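Long-range contact in centrosomal P4.1-associated protein (Danio rerio, PDB 4LD1), which probably binds tubulin and acts in centriole assembly and elongation, the chain described here being its C-terminal G-box domain, a long run of antiparallel beta strands: residues A62-E74 with Q77-D89. Residues are numbered along the deposited sequence; the frame is centred on the assembly and turned at random.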
loop_
_atom_site.group_PDB
_atom_site.type_symbol
_atom_site.label_atom_id
_atom_site.label_comp_id
_atom_site.label_asym_id
_atom_site.label_seq_id
_atom_site.Cartn_x
_atom_site.Cartn_y
_atom_site.Cartn_z
ATOM N N ALA A 62 -17.478 8.806 1.516
ATOM C CA ALA A 62 -16.455 8.054 0.791
ATOM C C ALA A 62 -16.239 6.655 1.366
ATOM O O ALA A 62 -15.599 5.816 0.731
ATOM C CB ALA A 62 -15.151 8.823 0.802
ATOM N N GLN A 63 -16.778 6.412 2.551
ATOM C CA GLN A 63 -16.634 5.148 3.268
ATOM C C GLN A 63 -15.155 4.797 3.441
ATOM O O GLN A 63 -14.757 3.634 3.353
ATOM C CB GLN A 63 -17.393 4.028 2.553
ATOM C CG GLN A 63 -18.885 4.295 2.425
ATOM C CD GLN A 63 -19.629 3.202 1.680
ATOM O OE1 GLN A 63 -19.240 2.039 1.710
ATOM N NE2 GLN A 63 -20.709 3.574 1.012
ATOM N N THR A 64 -14.354 5.819 3.730
ATOM C CA THR A 64 -12.902 5.675 3.823
ATOM C C THR A 64 -12.402 5.974 5.232
ATOM O O THR A 64 -12.880 6.901 5.887
ATOM C CB THR A 64 -12.211 6.626 2.832
ATOM O OG1 THR A 64 -12.671 6.346 1.502
ATOM C CG2 THR A 64 -10.688 6.491 2.897
ATOM N N THR A 65 -11.443 5.186 5.705
ATOM C CA THR A 65 -10.833 5.401 7.006
ATOM C C THR A 65 -9.382 5.851 6.797
ATOM O O THR A 65 -8.649 5.280 5.976
ATOM C CB THR A 65 -10.847 4.119 7.828
ATOM O OG1 THR A 65 -12.187 3.642 7.931
ATOM C CG2 THR A 65 -10.247 4.331 9.197
ATOM N N HIS A 66 -8.956 6.839 7.567
ATOM C CA HIS A 66 -7.618 7.391 7.523
ATOM C C HIS A 66 -7.108 7.402 8.957
ATOM O O HIS A 66 -7.739 8.000 9.850
ATOM C CB HIS A 66 -7.673 8.803 6.933
ATOM C CG HIS A 66 -6.337 9.454 6.731
ATOM N ND1 HIS A 66 -6.178 10.826 6.748
ATOM C CD2 HIS A 66 -5.111 8.942 6.486
ATOM C CE1 HIS A 66 -4.912 11.126 6.528
ATOM N NE2 HIS A 66 -4.242 10.001 6.364
ATOM N N ILE A 67 -5.983 6.720 9.179
ATOM C CA ILE A 67 -5.354 6.661 10.484
ATOM C C ILE A 67 -4.031 7.384 10.395
ATOM O O ILE A 67 -3.172 7.033 9.564
ATOM C CB ILE A 67 -5.086 5.239 10.973
ATOM C CG1 ILE A 67 -6.327 4.361 10.820
ATOM C CG2 ILE A 67 -4.622 5.283 12.424
ATOM C CD1 ILE A 67 -6.092 2.928 11.177
ATOM N N THR A 68 -3.843 8.378 11.247
ATOM C CA THR A 68 -2.585 9.104 11.311
ATOM C C THR A 68 -1.870 8.774 12.608
ATOM O O THR A 68 -2.498 8.725 13.677
ATOM C CB THR A 68 -2.811 10.637 11.216
ATOM O OG1 THR A 68 -3.524 11.101 12.368
ATOM C CG2 THR A 68 -3.583 10.989 9.962
ATOM N N TYR A 69 -0.564 8.569 12.520
ATOM C CA TYR A 69 0.270 8.222 13.662
ATOM C C TYR A 69 1.222 9.368 13.975
ATOM O O TYR A 69 1.556 10.164 13.093
ATOM C CB TYR A 69 1.072 6.951 13.361
ATOM C CG TYR A 69 0.211 5.725 13.309
ATOM C CD1 TYR A 69 -0.435 5.353 12.134
ATOM C CD2 TYR A 69 0.017 4.949 14.446
ATOM C CE1 TYR A 69 -1.265 4.238 12.105
ATOM C CE2 TYR A 69 -0.778 3.838 14.419
ATOM C CZ TYR A 69 -1.428 3.489 13.258
ATOM O OH TYR A 69 -2.246 2.382 13.275
ATOM N N PRO A 70 1.679 9.447 15.233
ATOM C CA PRO A 70 2.545 10.575 15.601
ATOM C C PRO A 70 3.890 10.612 14.876
ATOM O O PRO A 70 4.466 11.687 14.790
ATOM C CB PRO A 70 2.729 10.416 17.116
ATOM C CG PRO A 70 2.160 9.074 17.477
ATOM C CD PRO A 70 1.224 8.673 16.401
ATOM N N ASP A 71 4.358 9.488 14.342
ATOM C CA ASP A 71 5.629 9.468 13.616
ATOM C C ASP A 71 5.470 9.821 12.136
ATOM O O ASP A 71 6.454 9.799 11.380
ATOM C CB ASP A 71 6.315 8.108 13.773
ATOM C CG ASP A 71 5.640 7.007 12.973
ATOM O OD1 ASP A 71 4.464 7.159 12.575
ATOM O OD2 ASP A 71 6.299 5.971 12.751
ATOM N N GLY A 72 4.244 10.140 11.727
ATOM C CA GLY A 72 3.957 10.554 10.362
ATOM C C GLY A 72 3.361 9.472 9.480
ATOM O O GLY A 72 2.894 9.752 8.372
ATOM N N MET A 73 3.393 8.232 9.956
ATOM C CA MET A 73 2.761 7.127 9.261
ATOM C C MET A 73 1.274 7.422 9.068
ATOM O O MET A 73 0.604 7.906 9.980
ATOM C CB MET A 73 2.923 5.851 10.091
ATOM C CG MET A 73 2.268 4.616 9.544
ATOM S SD MET A 73 3.312 3.829 8.321
ATOM C CE MET A 73 2.100 3.851 7.030
ATOM N N GLU A 74 0.762 7.099 7.894
ATOM C CA GLU A 74 -0.653 7.126 7.610
ATOM C C GLU A 74 -1.111 5.837 6.946
ATOM O O GLU A 74 -0.450 5.273 6.091
ATOM C CB GLU A 74 -1.017 8.331 6.750
ATOM C CG GLU A 74 -0.529 9.650 7.326
ATOM C CD GLU A 74 -1.030 10.866 6.563
ATOM O OE1 GLU A 74 -1.951 10.722 5.729
ATOM O OE2 GLU A 74 -0.496 11.972 6.799
ATOM N N GLN A 77 -7.865 3.069 4.357
ATOM C CA GLN A 77 -8.664 1.912 3.983
ATOM C C GLN A 77 -9.868 2.357 3.176
ATOM O O GLN A 77 -10.584 3.265 3.598
ATOM C CB GLN A 77 -9.129 1.134 5.199
ATOM C CG GLN A 77 -8.027 0.704 6.102
ATOM C CD GLN A 77 -8.556 -0.087 7.277
ATOM O OE1 GLN A 77 -9.751 -0.061 7.564
ATOM N NE2 GLN A 77 -7.675 -0.801 7.953
ATOM N N PHE A 78 -10.085 1.702 2.037
ATOM C CA PHE A 78 -11.124 2.063 1.078
ATOM C C PHE A 78 -12.198 0.987 1.064
ATOM O O PHE A 78 -11.920 -0.160 1.422
ATOM C CB PHE A 78 -10.515 2.215 -0.316
ATOM C CG PHE A 78 -9.513 3.315 -0.403
ATOM C CD1 PHE A 78 -9.923 4.627 -0.586
ATOM C CD2 PHE A 78 -8.163 3.050 -0.259
ATOM C CE1 PHE A 78 -8.992 5.651 -0.650
ATOM C CE2 PHE A 78 -7.237 4.063 -0.326
ATOM C CZ PHE A 78 -7.652 5.366 -0.509
ATOM N N PRO A 79 -13.420 1.342 0.633
ATOM C CA PRO A 79 -14.557 0.409 0.717
ATOM C C PRO A 79 -14.507 -0.788 -0.226
ATOM O O PRO A 79 -15.295 -1.713 -0.045
ATOM C CB PRO A 79 -15.770 1.301 0.402
ATOM C CG PRO A 79 -15.200 2.467 -0.342
ATOM C CD PRO A 79 -13.854 2.695 0.232
ATOM N N ASN A 80 -13.591 -0.782 -1.191
ATOM C CA ASN A 80 -13.387 -1.924 -2.079
ATOM C C ASN A 80 -12.368 -2.907 -1.505
ATOM O O ASN A 80 -11.951 -3.844 -2.190
ATOM C CB ASN A 80 -12.903 -1.441 -3.443
ATOM C CG ASN A 80 -11.494 -0.884 -3.393
ATOM O OD1 ASN A 80 -11.051 -0.378 -2.355
ATOM N ND2 ASN A 80 -10.783 -0.971 -4.510
ATOM N N ASN A 81 -11.955 -2.646 -0.265
ATOM C CA ASN A 81 -11.032 -3.485 0.499
ATOM C C ASN A 81 -9.563 -3.184 0.206
ATOM O O ASN A 81 -8.672 -3.858 0.718
ATOM C CB ASN A 81 -11.314 -4.973 0.280
ATOM C CG ASN A 81 -11.077 -5.803 1.528
ATOM O OD1 ASN A 81 -10.234 -5.471 2.364
ATOM N ND2 ASN A 81 -11.832 -6.887 1.663
ATOM N N GLN A 82 -9.315 -2.166 -0.611
ATOM C CA GLN A 82 -7.962 -1.691 -0.844
ATOM C C GLN A 82 -7.463 -0.977 0.409
ATOM O O GLN A 82 -8.204 -0.220 1.036
ATOM C CB GLN A 82 -7.937 -0.740 -2.038
ATOM C CG GLN A 82 -6.565 -0.191 -2.349
ATOM C CD GLN A 82 -6.455 0.336 -3.767
ATOM O OE1 GLN A 82 -7.075 -0.193 -4.688
ATOM N NE2 GLN A 82 -5.692 1.405 -3.939
ATOM N N THR A 83 -6.215 -1.228 0.785
ATOM C CA THR A 83 -5.607 -0.588 1.935
ATOM C C THR A 83 -4.243 -0.045 1.561
ATOM O O THR A 83 -3.545 -0.627 0.702
ATOM C CB THR A 83 -5.516 -1.546 3.155
ATOM O OG1 THR A 83 -4.698 -2.685 2.850
ATOM C CG2 THR A 83 -6.896 -2.024 3.551
ATOM N N GLU A 84 -3.815 1.037 2.173
ATOM C CA GLU A 84 -2.526 1.630 1.845
ATOM C C GLU A 84 -1.796 2.060 3.075
ATOM O O GLU A 84 -2.423 2.524 4.053
ATOM C CB GLU A 84 -2.702 2.824 0.915
ATOM C CG GLU A 84 -3.597 2.508 -0.244
ATOM C CD GLU A 84 -3.659 3.603 -1.263
ATOM O OE1 GLU A 84 -3.053 4.670 -1.039
ATOM O OE2 GLU A 84 -4.324 3.394 -2.295
ATOM N N LYS A 85 -0.485 1.992 3.044
ATOM C CA LYS A 85 0.374 2.529 4.067
ATOM C C LYS A 85 1.234 3.605 3.441
ATOM O O LYS A 85 1.905 3.350 2.432
ATOM C CB LYS A 85 1.245 1.424 4.651
ATOM C CG LYS A 85 0.470 0.320 5.323
ATOM C CD LYS A 85 1.418 -0.590 6.090
ATOM C CE LYS A 85 0.663 -1.649 6.895
ATOM N NZ LYS A 85 -0.070 -1.061 8.068
ATOM N N HIS A 86 1.227 4.797 3.989
ATOM C CA HIS A 86 2.043 5.899 3.549
ATOM C C HIS A 86 3.060 6.148 4.642
ATOM O O HIS A 86 2.720 6.623 5.723
ATOM C CB HIS A 86 1.188 7.139 3.293
ATOM C CG HIS A 86 0.106 6.927 2.280
ATOM N ND1 HIS A 86 -0.636 7.962 1.756
ATOM C CD2 HIS A 86 -0.344 5.801 1.677
ATOM C CE1 HIS A 86 -1.504 7.482 0.883
ATOM N NE2 HIS A 86 -1.347 6.173 0.815
ATOM N N PHE A 87 4.307 5.811 4.376
ATOM C CA PHE A 87 5.385 5.895 5.341
ATOM C C PHE A 87 5.978 7.301 5.326
ATOM O O PHE A 87 5.942 7.991 4.307
ATOM C CB PHE A 87 6.502 4.905 4.970
ATOM C CG PHE A 87 6.085 3.465 5.019
ATOM C CD1 PHE A 87 5.349 2.904 3.988
ATOM C CD2 PHE A 87 6.424 2.672 6.099
ATOM C CE1 PHE A 87 4.960 1.582 4.037
ATOM C CE2 PHE A 87 6.037 1.346 6.150
ATOM C CZ PHE A 87 5.309 0.801 5.118
ATOM N N PRO A 88 6.556 7.721 6.455
ATOM C CA PRO A 88 7.075 9.087 6.557
ATOM C C PRO A 88 8.156 9.413 5.524
ATOM O O PRO A 88 8.292 10.579 5.140
ATOM C CB PRO A 88 7.662 9.140 7.972
ATOM C CG PRO A 88 7.091 7.995 8.695
ATOM C CD PRO A 88 6.721 6.960 7.706
ATOM N N ASP A 89 8.900 8.402 5.074
ATOM C CA ASP A 89 9.968 8.609 4.089
ATOM C C ASP A 89 9.471 8.727 2.642
ATOM O O ASP A 89 10.277 8.861 1.724
ATOM C CB ASP A 89 11.030 7.504 4.198
ATOM C CG ASP A 89 10.480 6.115 3.907
ATOM O OD1 ASP A 89 9.411 5.995 3.280
ATOM O OD2 ASP A 89 11.131 5.128 4.308
HETATM O O HOH W 1 -13.007 2.128 5.772
HETATM O O HOH W 2 3.016 9.657 5.602
#
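Met-73 reaches across to Lys-85, His-86 and Phe-87 in the antiparallel meander of the G-box domain, where each strand pairs with the next in sequence. Strand 74-77 lies between strands 64-68 and 83-86, so the two segments meet at both of its ends. Thr-65 and Gln-77 form one antiparallel hydrogen-bonded pair. Glu-74 and His-86 form the other, and its His-86 N to Glu-74 O bond is short at 2.7 Å and almost straight.

From Met-73 CB, CG lies opposite the backbone N (chi1 177°), and bends at chi2 and chi3 lead SD and then CE toward the other segment. SD settles over one face of the Phe-87 ring, 4.4 Å from the centroid, a Met-aromatic contact. CE runs on to the backbone of strand 83-86, 3.5 Å from Lys-85 CB and close to His-86 N and O. Arg-91 makes a cation-pi contact with the same Phe-87 ring. Also at this end, Asp-71 OD1 accepts from Met-73 N in an Asx turn, and Pro-88 CG sits 3.3 Å from Asp-71 O. A water donates to both Gly-72 O (2.8 Å) and His-86 O (3.1 Å).

At the other end, Pro-79 packs against Ala-62 and Gln-63, with its CD 3.4 Å from Gln-63 O.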